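Local coordinates for protein nigerythrin (Desulfovibrio vulgaris subsp. vulgaris, PDB 1YV1) that has NADH peroxidase activity in vitro and carries a diiron centre and a rubredoxin-like iron centre in each subunit of a homodimer, at residues 16-21 against 123-128; 165-170 against 180-185; 172-177 against 192-197. One frame throughout, in Å; residues are numbered along the deposited sequence.

Contact 1 of 3, residues 16-21 against 123-128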
loop_
_atom_site.group_PDB
_atom_site.type_symbol
_atom_site.label_atom_id
_atom_site.label_comp_id
_atom_site.label_asym_id
_atom_site.label_seq_id
_atom_site.Cartn_x
_atom_site.Cartn_y
_atom_site.Cartn_z
ATOM N N PHE A 16 3.306 -2.000 15.511
ATOM C CA PHE A 16 2.106 -2.570 16.107
ATOM C C PHE A 16 1.189 -1.524 16.731
ATOM O O PHE A 16 0.272 -1.862 17.474
ATOM C CB PHE A 16 2.463 -3.628 17.159
ATOM C CG PHE A 16 2.801 -4.973 16.575
ATOM C CD1 PHE A 16 3.994 -5.170 15.887
ATOM C CD2 PHE A 16 1.914 -6.037 16.697
ATOM C CE1 PHE A 16 4.303 -6.409 15.329
ATOM C CE2 PHE A 16 2.211 -7.283 16.140
ATOM C CZ PHE A 16 3.411 -7.466 15.453
ATOM N N ASN A 17 1.436 -0.252 16.441
ATOM C CA ASN A 17 0.577 0.794 16.978
ATOM C C ASN A 17 -0.738 0.779 16.208
ATOM O O ASN A 17 -0.763 0.438 15.025
ATOM C CB ASN A 17 1.245 2.163 16.841
ATOM C CG ASN A 17 2.436 2.316 17.760
ATOM O OD1 ASN A 17 2.322 2.133 18.971
ATOM N ND2 ASN A 17 3.585 2.656 17.192
ATOM N N MET A 18 -1.827 1.134 16.879
ATOM C CA MET A 18 -3.135 1.158 16.231
ATOM C C MET A 18 -3.554 2.593 15.946
ATOM O O MET A 18 -3.200 3.511 16.688
ATOM C CB MET A 18 -4.191 0.486 17.117
ATOM C CG MET A 18 -4.532 1.250 18.386
ATOM S SD MET A 18 -5.744 0.388 19.417
ATOM C CE MET A 18 -4.709 -0.774 20.219
ATOM N N VAL A 19 -4.303 2.779 14.865
ATOM C CA VAL A 19 -4.773 4.107 14.489
ATOM C C VAL A 19 -5.654 4.688 15.592
ATOM O O VAL A 19 -6.418 3.965 16.236
ATOM C CB VAL A 19 -5.570 4.067 13.169
ATOM C CG1 VAL A 19 -4.694 3.525 12.047
ATOM C CG2 VAL A 19 -6.816 3.219 13.338
ATOM N N ALA A 20 -5.536 5.997 15.803
ATOM C CA ALA A 20 -6.308 6.694 16.827
ATOM C C ALA A 20 -7.791 6.719 16.474
ATOM O O ALA A 20 -8.639 6.449 17.323
ATOM C CB ALA A 20 -5.784 8.119 16.998
ATOM N N ASP A 21 -8.102 7.046 15.224
ATOM C CA ASP A 21 -9.489 7.083 14.781
ATOM C C ASP A 21 -9.848 5.714 14.222
ATOM O O ASP A 21 -9.948 5.525 13.010
ATOM C CB ASP A 21 -9.688 8.153 13.706
ATOM C CG ASP A 21 -11.149 8.335 13.341
ATOM O OD1 ASP A 21 -11.963 8.525 14.268
ATOM O OD2 ASP A 21 -11.487 8.290 12.136
ATOM N N TYR A 123 -6.340 -5.616 13.638
ATOM C CA TYR A 123 -5.510 -6.540 14.399
ATOM C C TYR A 123 -4.745 -5.915 15.566
ATOM O O TYR A 123 -4.661 -6.517 16.632
ATOM C CB TYR A 123 -4.605 -7.343 13.455
ATOM C CG TYR A 123 -5.362 -8.492 12.806
ATOM C CD1 TYR A 123 -5.373 -8.667 11.420
ATOM C CD2 TYR A 123 -6.090 -9.395 13.588
ATOM C CE1 TYR A 123 -6.094 -9.714 10.831
ATOM C CE2 TYR A 123 -6.810 -10.436 13.012
ATOM C CZ TYR A 123 -6.808 -10.592 11.636
ATOM O OH TYR A 123 -7.523 -11.627 11.074
ATOM N N PRO A 124 -4.172 -4.714 15.391
ATOM C CA PRO A 124 -3.471 -4.154 16.552
ATOM C C PRO A 124 -4.451 -3.949 17.719
ATOM O O PRO A 124 -4.109 -4.186 18.882
ATOM C CB PRO A 124 -2.923 -2.837 16.014
ATOM C CG PRO A 124 -2.570 -3.208 14.607
ATOM C CD PRO A 124 -3.794 -3.994 14.160
ATOM N N ALA A 125 -5.670 -3.517 17.407
ATOM C CA ALA A 125 -6.684 -3.308 18.439
ATOM C C ALA A 125 -6.984 -4.625 19.142
ATOM O O ALA A 125 -7.053 -4.684 20.371
ATOM C CB ALA A 125 -7.956 -2.749 17.824
ATOM N N PHE A 126 -7.165 -5.682 18.358
ATOM C CA PHE A 126 -7.457 -6.999 18.916
ATOM C C PHE A 126 -6.278 -7.557 19.710
ATOM O O PHE A 126 -6.467 -8.235 20.720
ATOM C CB PHE A 126 -7.844 -7.978 17.800
ATOM C CG PHE A 126 -9.183 -7.696 17.166
ATOM C CD1 PHE A 126 -9.613 -8.444 16.076
ATOM C CD2 PHE A 126 -10.020 -6.695 17.656
ATOM C CE1 PHE A 126 -10.854 -8.205 15.481
ATOM C CE2 PHE A 126 -11.262 -6.447 17.071
ATOM C CZ PHE A 126 -11.680 -7.205 15.981
ATOM N N ILE A 127 -5.060 -7.274 19.256
ATOM C CA ILE A 127 -3.872 -7.745 19.956
ATOM C C ILE A 127 -3.791 -7.122 21.347
ATOM O O ILE A 127 -3.537 -7.813 22.333
ATOM C CB ILE A 127 -2.581 -7.402 19.166
ATOM C CG1 ILE A 127 -2.489 -8.294 17.925
ATOM C CG2 ILE A 127 -1.352 -7.602 20.044
ATOM C CD1 ILE A 127 -1.397 -7.905 16.955
ATOM N N ARG A 128 -4.012 -5.814 21.429
ATOM C CA ARG A 128 -3.945 -5.138 22.716
ATOM C C ARG A 128 -5.041 -5.598 23.670
ATOM O O ARG A 128 -4.810 -5.698 24.875
ATOM C CB ARG A 128 -4.007 -3.619 22.525
ATOM C CG ARG A 128 -2.805 -3.045 21.779
ATOM C CD ARG A 128 -1.493 -3.385 22.471
ATOM N NE ARG A 128 -0.348 -2.781 21.789
ATOM C CZ ARG A 128 0.919 -2.957 22.148
ATOM N NH1 ARG A 128 1.223 -3.725 23.186
ATOM N NH2 ARG A 128 1.889 -2.354 21.468
HETATM O O HOH W 1 -0.789 -1.161 19.753
HETATM O O HOH W 2 2.790 -0.327 19.911
#
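M18 lays its side chain across the helical turn begun by P124, touching it at three points. Its CB packs on P124 CB at 3.7 Å, its SD lies beside the CB of A125, and its CE ends 3.3 Å from R128 CG, a tight fit. M18 CG sits between its own backbone N and carbonyl carbon (chi1 69°), and a bend at chi3 (80°) turns the methyl over the helix; unbranched and flexible, methionine can follow such a surface, and the small A125 leaves room for the sulfur. The helix, 104-132, belongs to the ferritin-like four-helix bundle that houses the diiron site, and the loop 16-21, which leads toward helix 29-56, runs over its outer face. There P124, whose nitrogen has no hydrogen to give to the preceding turn, packs CB against the carbonyl O of F16. The F16 ring receives I127 CD1 at its edge, near the ring plane, 3.8 Å from CE2, the two side chains crossing at about a right angle. R128 bends at chi2 (-57°), bringing its guanidinium toward the loop: a water in the guanidinium plane accepts from NE at 2.6 Å and donates to F16 O, while NH1 is hydrogen-bonded to Q131 OE1.

Contact 2 of 3, residues 165-170 against 180-185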
loop_
_atom_site.group_PDB
_atom_site.type_symbol
_atom_site.label_atom_id
_atom_site.label_comp_id
_atom_site.label_asym_id
_atom_site.label_seq_id
_atom_site.Cartn_x
_atom_site.Cartn_y
_atom_site.Cartn_z
ATOM N N ALA A 165 3.240 -5.070 -16.669
ATOM C CA ALA A 165 4.572 -5.651 -16.776
ATOM C C ALA A 165 4.672 -6.929 -15.949
ATOM O O ALA A 165 5.454 -7.011 -14.998
ATOM C CB ALA A 165 5.614 -4.647 -16.317
ATOM N N PRO A 166 3.875 -7.946 -16.300
ATOM C CA PRO A 166 3.904 -9.214 -15.569
ATOM C C PRO A 166 5.170 -9.998 -15.893
ATOM O O PRO A 166 5.882 -9.680 -16.845
ATOM C CB PRO A 166 2.654 -9.921 -16.076
ATOM C CG PRO A 166 2.611 -9.484 -17.509
ATOM C CD PRO A 166 2.901 -8.001 -17.406
ATOM N N ASP A 167 5.455 -11.011 -15.085
ATOM C CA ASP A 167 6.614 -11.866 -15.310
ATOM C C ASP A 167 6.195 -13.291 -14.977
ATOM O O ASP A 167 5.016 -13.541 -14.732
ATOM C CB ASP A 167 7.806 -11.425 -14.454
ATOM C CG ASP A 167 7.458 -11.288 -12.991
ATOM O OD1 ASP A 167 6.979 -12.275 -12.402
ATOM O OD2 ASP A 167 7.667 -10.193 -12.428
ATOM N N ASP A 168 7.142 -14.224 -14.965
ATOM C CA ASP A 168 6.798 -15.611 -14.690
ATOM C C ASP A 168 7.076 -16.059 -13.259
ATOM O O ASP A 168 7.117 -17.256 -12.974
ATOM C CB ASP A 168 7.508 -16.533 -15.691
ATOM C CG ASP A 168 9.017 -16.514 -15.546
ATOM O OD1 ASP A 168 9.564 -15.534 -14.996
ATOM O OD2 ASP A 168 9.661 -17.485 -16.000
ATOM N N ASP A 169 7.258 -15.100 -12.357
ATOM C CA ASP A 169 7.508 -15.431 -10.959
ATOM C C ASP A 169 6.301 -16.123 -10.349
ATOM O O ASP A 169 5.154 -15.810 -10.673
ATOM C CB ASP A 169 7.783 -14.177 -10.122
ATOM C CG ASP A 169 9.199 -13.666 -10.263
ATOM O OD1 ASP A 169 10.016 -14.314 -10.950
ATOM O OD2 ASP A 169 9.493 -12.604 -9.675
ATOM N N LYS A 170 6.569 -17.066 -9.459
ATOM C CA LYS A 170 5.501 -17.762 -8.765
ATOM C C LYS A 170 5.373 -17.082 -7.409
ATOM O O LYS A 170 6.302 -16.411 -6.953
ATOM C CB LYS A 170 5.849 -19.239 -8.574
ATOM C CG LYS A 170 5.821 -20.050 -9.859
ATOM C CD LYS A 170 6.110 -21.518 -9.595
ATOM C CE LYS A 170 5.789 -22.369 -10.819
ATOM N NZ LYS A 170 4.338 -22.314 -11.165
ATOM N N ILE A 180 3.548 -14.255 1.921
ATOM C CA ILE A 180 3.663 -14.529 0.494
ATOM C C ILE A 180 4.921 -13.882 -0.052
ATOM O O ILE A 180 5.193 -12.710 0.213
ATOM C CB ILE A 180 2.453 -13.981 -0.300
ATOM C CG1 ILE A 180 1.188 -14.739 0.105
ATOM C CG2 ILE A 180 2.702 -14.118 -1.812
ATOM C CD1 ILE A 180 -0.077 -14.169 -0.496
ATOM N N HIS A 181 5.685 -14.662 -0.808
ATOM C CA HIS A 181 6.907 -14.164 -1.418
ATOM C C HIS A 181 6.787 -14.280 -2.934
ATOM O O HIS A 181 6.271 -15.271 -3.450
ATOM C CB HIS A 181 8.118 -14.975 -0.952
ATOM C CG HIS A 181 9.424 -14.297 -1.220
ATOM N ND1 HIS A 181 9.981 -13.389 -0.346
ATOM C CD2 HIS A 181 10.251 -14.344 -2.291
ATOM C CE1 HIS A 181 11.096 -12.907 -0.865
ATOM N NE2 HIS A 181 11.282 -13.469 -2.045
ATOM N N LYS A 182 7.249 -13.257 -3.645
ATOM C CA LYS A 182 7.213 -13.271 -5.101
ATOM C C LYS A 182 8.607 -13.633 -5.593
ATOM O O LYS A 182 9.573 -12.922 -5.326
ATOM C CB LYS A 182 6.814 -11.899 -5.655
ATOM C CG LYS A 182 6.831 -11.834 -7.182
ATOM C CD LYS A 182 6.346 -10.486 -7.691
ATOM C CE LYS A 182 6.358 -10.418 -9.217
ATOM N NZ LYS A 182 7.740 -10.470 -9.773
ATOM N N GLY A 183 8.716 -14.750 -6.302
ATOM C CA GLY A 183 10.015 -15.159 -6.801
ATOM C C GLY A 183 10.688 -16.207 -5.932
ATOM O O GLY A 183 10.166 -16.596 -4.886
ATOM N N GLU A 184 11.867 -16.640 -6.362
ATOM C CA GLU A 184 12.629 -17.674 -5.666
ATOM C C GLU A 184 13.680 -17.173 -4.686
ATOM O O GLU A 184 14.200 -17.948 -3.882
ATOM C CB GLU A 184 13.331 -18.562 -6.694
ATOM C CG GLU A 184 12.409 -19.160 -7.723
ATOM C CD GLU A 184 11.319 -19.990 -7.090
ATOM O OE1 GLU A 184 11.652 -20.897 -6.297
ATOM O OE2 GLU A 184 10.132 -19.733 -7.385
ATOM N N ASP A 185 13.993 -15.886 -4.750
ATOM C CA ASP A 185 15.030 -15.307 -3.902
ATOM C C ASP A 185 14.758 -15.204 -2.401
ATOM O O ASP A 185 14.680 -14.104 -1.854
ATOM C CB ASP A 185 15.418 -13.929 -4.449
ATOM C CG ASP A 185 16.647 -13.361 -3.771
ATOM O OD1 ASP A 185 17.654 -14.096 -3.662
ATOM O OD2 ASP A 185 16.613 -12.184 -3.353
HETATM O O HOH W 3 12.712 -15.229 -8.921
HETATM O O HOH W 4 9.277 -17.980 -9.037
#
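A single ammonium group, K182 NZ, is gripped by two carboxylates from one loop: D167 OD2 at 2.7 Å and D169 OD2 at 2.8 Å. The two acids receive it differently. D167 comes from the opposite direction and uses the syn side of OD2, close to the carboxylate plane, whereas D169 crosses the lysine chain at about a right angle and takes NZ from above its carboxylate plane. Lysine suits the place because its chain is extended through chi3 and then bends at chi4 (-67°), which turns NZ in between the acids. D167 is held in turn by an Asx turn, its OD1 accepting from the backbone N of D169 on the anti side at 2.8 Å, so one aspartate both shapes the loop and binds the lysine. K2 of the second subunit makes a further salt bridge to D167 OD2; two ammonium groups at this oxygen would probably keep the aspartate ionised.

The loop 165-170 connects the last helix of the ferritin-like bundle, 136-161, to the rubredoxin-like domain, whose antiparallel sheet has strand 180-182 at one edge. Just past that strand, G183 N donates to K170 O at 3.0 Å in a nearly straight bond (178° at the hydrogen). G183 has a positive phi, 98°, at which a side chain would collide with the carbonyl O of K182, which explains the glycine; D169 CG lies 3.9 Å from its CA. Beyond the glycine, E184 reaches the loop through a water that donates to OE2 and accepts from K170 N at 2.9 Å. E184 OE2 is also hydrogen-bonded to H172 NE2, and OE1 forms a salt bridge with K196.

Contact 3 of 3, residues 172-177 against 192-197. With FE2 (Fe (II) ion), chain E.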
loop_
_atom_site.group_PDB
_atom_site.type_symbol
_atom_site.label_atom_id
_atom_site.label_comp_id
_atom_site.label_asym_id
_atom_site.label_seq_id
_atom_site.Cartn_x
_atom_site.Cartn_y
_atom_site.Cartn_z
ATOM N N HIS A 172 4.988 -17.736 -3.534
ATOM C CA HIS A 172 5.158 -18.781 -2.535
ATOM C C HIS A 172 4.449 -18.416 -1.240
ATOM O O HIS A 172 4.714 -17.373 -0.645
ATOM C CB HIS A 172 6.648 -19.009 -2.300
ATOM C CG HIS A 172 7.373 -19.483 -3.521
ATOM N ND1 HIS A 172 7.240 -20.765 -4.011
ATOM C CD2 HIS A 172 8.195 -18.835 -4.381
ATOM C CE1 HIS A 172 7.949 -20.886 -5.120
ATOM N NE2 HIS A 172 8.537 -19.730 -5.367
ATOM N N LEU A 173 3.544 -19.292 -0.816
ATOM C CA LEU A 173 2.748 -19.080 0.384
ATOM C C LEU A 173 3.210 -19.913 1.570
ATOM O O LEU A 173 3.358 -21.129 1.455
ATOM C CB LEU A 173 1.286 -19.420 0.083
ATOM C CG LEU A 173 0.292 -19.363 1.244
ATOM C CD1 LEU A 173 0.077 -17.915 1.655
ATOM C CD2 LEU A 173 -1.026 -19.989 0.819
ATOM N N CYS A 174 3.429 -19.257 2.709
ATOM C CA CYS A 174 3.837 -19.957 3.923
ATOM C C CYS A 174 2.581 -20.589 4.519
ATOM O O CYS A 174 1.606 -19.896 4.787
ATOM C CB CYS A 174 4.443 -18.984 4.934
ATOM S SG CYS A 174 4.808 -19.775 6.517
ATOM N N PRO A 175 2.596 -21.913 4.741
ATOM C CA PRO A 175 1.440 -22.622 5.302
ATOM C C PRO A 175 1.120 -22.304 6.757
ATOM O O PRO A 175 0.021 -22.591 7.233
ATOM C CB PRO A 175 1.820 -24.087 5.119
ATOM C CG PRO A 175 3.311 -24.053 5.316
ATOM C CD PRO A 175 3.717 -22.839 4.502
ATOM N N ILE A 176 2.078 -21.703 7.451
ATOM C CA ILE A 176 1.907 -21.388 8.861
ATOM C C ILE A 176 1.323 -20.010 9.173
ATOM O O ILE A 176 0.465 -19.889 10.051
ATOM C CB ILE A 176 3.258 -21.545 9.609
ATOM C CG1 ILE A 176 3.779 -22.977 9.442
ATOM C CG2 ILE A 176 3.090 -21.220 11.080
ATOM C CD1 ILE A 176 2.823 -24.039 9.941
ATOM N N CYS A 177 1.754 -18.979 8.450
ATOM C CA CYS A 177 1.274 -17.631 8.740
ATOM C C CYS A 177 0.637 -16.871 7.583
ATOM O O CYS A 177 0.074 -15.800 7.785
ATOM C CB CYS A 177 2.423 -16.795 9.302
ATOM S SG CYS A 177 3.704 -16.434 8.086
ATOM N N CYS A 192 7.601 -16.245 10.448
ATOM C CA CYS A 192 7.678 -17.385 11.363
ATOM C C CYS A 192 8.892 -18.294 11.166
ATOM O O CYS A 192 9.025 -19.309 11.857
ATOM C CB CYS A 192 6.401 -18.224 11.265
ATOM S SG CYS A 192 6.228 -19.139 9.713
ATOM N N PHE A 193 9.762 -17.935 10.226
ATOM C CA PHE A 193 10.985 -18.690 9.936
ATOM C C PHE A 193 10.794 -20.048 9.264
ATOM O O PHE A 193 11.736 -20.838 9.161
ATOM C CB PHE A 193 11.815 -18.861 11.217
ATOM C CG PHE A 193 12.522 -17.605 11.659
ATOM C CD1 PHE A 193 12.259 -16.381 11.048
ATOM C CD2 PHE A 193 13.452 -17.648 12.692
ATOM C CE1 PHE A 193 12.912 -15.221 11.461
ATOM C CE2 PHE A 193 14.110 -16.495 13.112
ATOM C CZ PHE A 193 13.840 -15.279 12.497
ATOM N N ARG A 194 9.583 -20.314 8.797
ATOM C CA ARG A 194 9.290 -21.569 8.118
ATOM C C ARG A 194 10.191 -21.695 6.888
ATOM O O ARG A 194 10.248 -20.792 6.059
ATOM C CB ARG A 194 7.824 -21.586 7.678
ATOM C CG ARG A 194 7.331 -22.922 7.146
ATOM C CD ARG A 194 7.218 -23.932 8.267
ATOM N NE ARG A 194 6.426 -25.096 7.882
ATOM C CZ ARG A 194 6.000 -26.014 8.741
ATOM N NH1 ARG A 194 6.296 -25.897 10.030
ATOM N NH2 ARG A 194 5.274 -27.043 8.319
ATOM N N PRO A 195 10.925 -22.814 6.764
ATOM C CA PRO A 195 11.803 -22.999 5.605
ATOM C C PRO A 195 11.011 -23.007 4.297
ATOM O O PRO A 195 9.862 -23.447 4.254
ATOM C CB PRO A 195 12.466 -24.342 5.891
ATOM C CG PRO A 195 12.561 -24.340 7.386
ATOM C CD PRO A 195 11.196 -23.833 7.793
ATOM N N LYS A 196 11.644 -22.525 3.234
ATOM C CA LYS A 196 11.023 -22.448 1.915
ATOM C C LYS A 196 10.502 -23.780 1.369
ATOM O O LYS A 196 9.530 -23.807 0.609
ATOM C CB LYS A 196 12.027 -21.845 0.926
ATOM C CG LYS A 196 11.555 -21.806 -0.518
ATOM C CD LYS A 196 12.650 -21.278 -1.428
ATOM C CE LYS A 196 12.208 -21.275 -2.884
ATOM N NZ LYS A 196 13.333 -20.918 -3.795
ATOM N N ASP A 197 11.127 -24.884 1.767
ATOM C CA ASP A 197 10.732 -26.200 1.268
ATOM C C ASP A 197 9.295 -26.639 1.548
ATOM O O ASP A 197 8.769 -27.497 0.838
ATOM C CB ASP A 197 11.701 -27.278 1.777
ATOM C CG ASP A 197 11.593 -27.505 3.269
ATOM O OD1 ASP A 197 11.846 -26.556 4.039
ATOM O OD2 ASP A 197 11.254 -28.638 3.674
HETATM FE FE FE2 E . 5.368 -18.006 7.922
#
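C174, C177 and C192 each place SG 2.3 Å from one ferrous ion, and C189 supplies the fourth thiolate of this rubredoxin-type Cys4 site. Here the two CxxC knuckles of the rubredoxin-like domain meet: one follows strand 171-173, the other closes at C192. Cysteine suits all these positions because four thiolates bind iron firmly in both redox states, as in rubredoxins. The sulfurs of C174 and C192, two corners of the tetrahedron, stand 3.6 Å apart. Different first torsions bring them to the same iron from separate backbones: in C174 SG is anti to the backbone N (chi1 174°), while in C192 it lies between N and the carbonyl carbon (chi1 70°).

Around the thiolates comes a shell of amide donors and aliphatic groups. C174 SG accepts from the backbone N of I176 at 3.5 Å, and C192 SG has a weak bond from R194 N; such N-H groups would probably stabilise the negative sulfurs. I176 also rests its CB on C192 SG at 3.8 Å. Farther out, arginine suits position 194: its long aliphatic part passes C174 SG, with CB at 3.7 Å, and crosses I176 at about a right angle, while NE reaches T198 OG1 in a hydrogen bond. I176 CG1 sits over one guanidinium face, 3.6 Å above the plane.

Overall arrangement
Contact 2 ties the loop leading from the helical bundle to the rubredoxin-like domain, and contact 3 lies within that domain and holds its iron. The two touch: their segments alternate along the chain, and strands 171-173 and 180-182 pair by a probable hydrogen bond, H172 N to H181 O, 2.8 Å. Contact 1 closes earlier in the chain, its centre about 31 Å from that of contact 2, on the opposite side of the chain's centre, and about 25 Å from that of contact 3. The side chain of P124 is about 11 Å from a bound iron. That of C177 is about 10 Å from an iron other than its own, consistent with electron transfer between the rubredoxin-type and diiron centres. Contacts 1 and 2 also touch the second subunit.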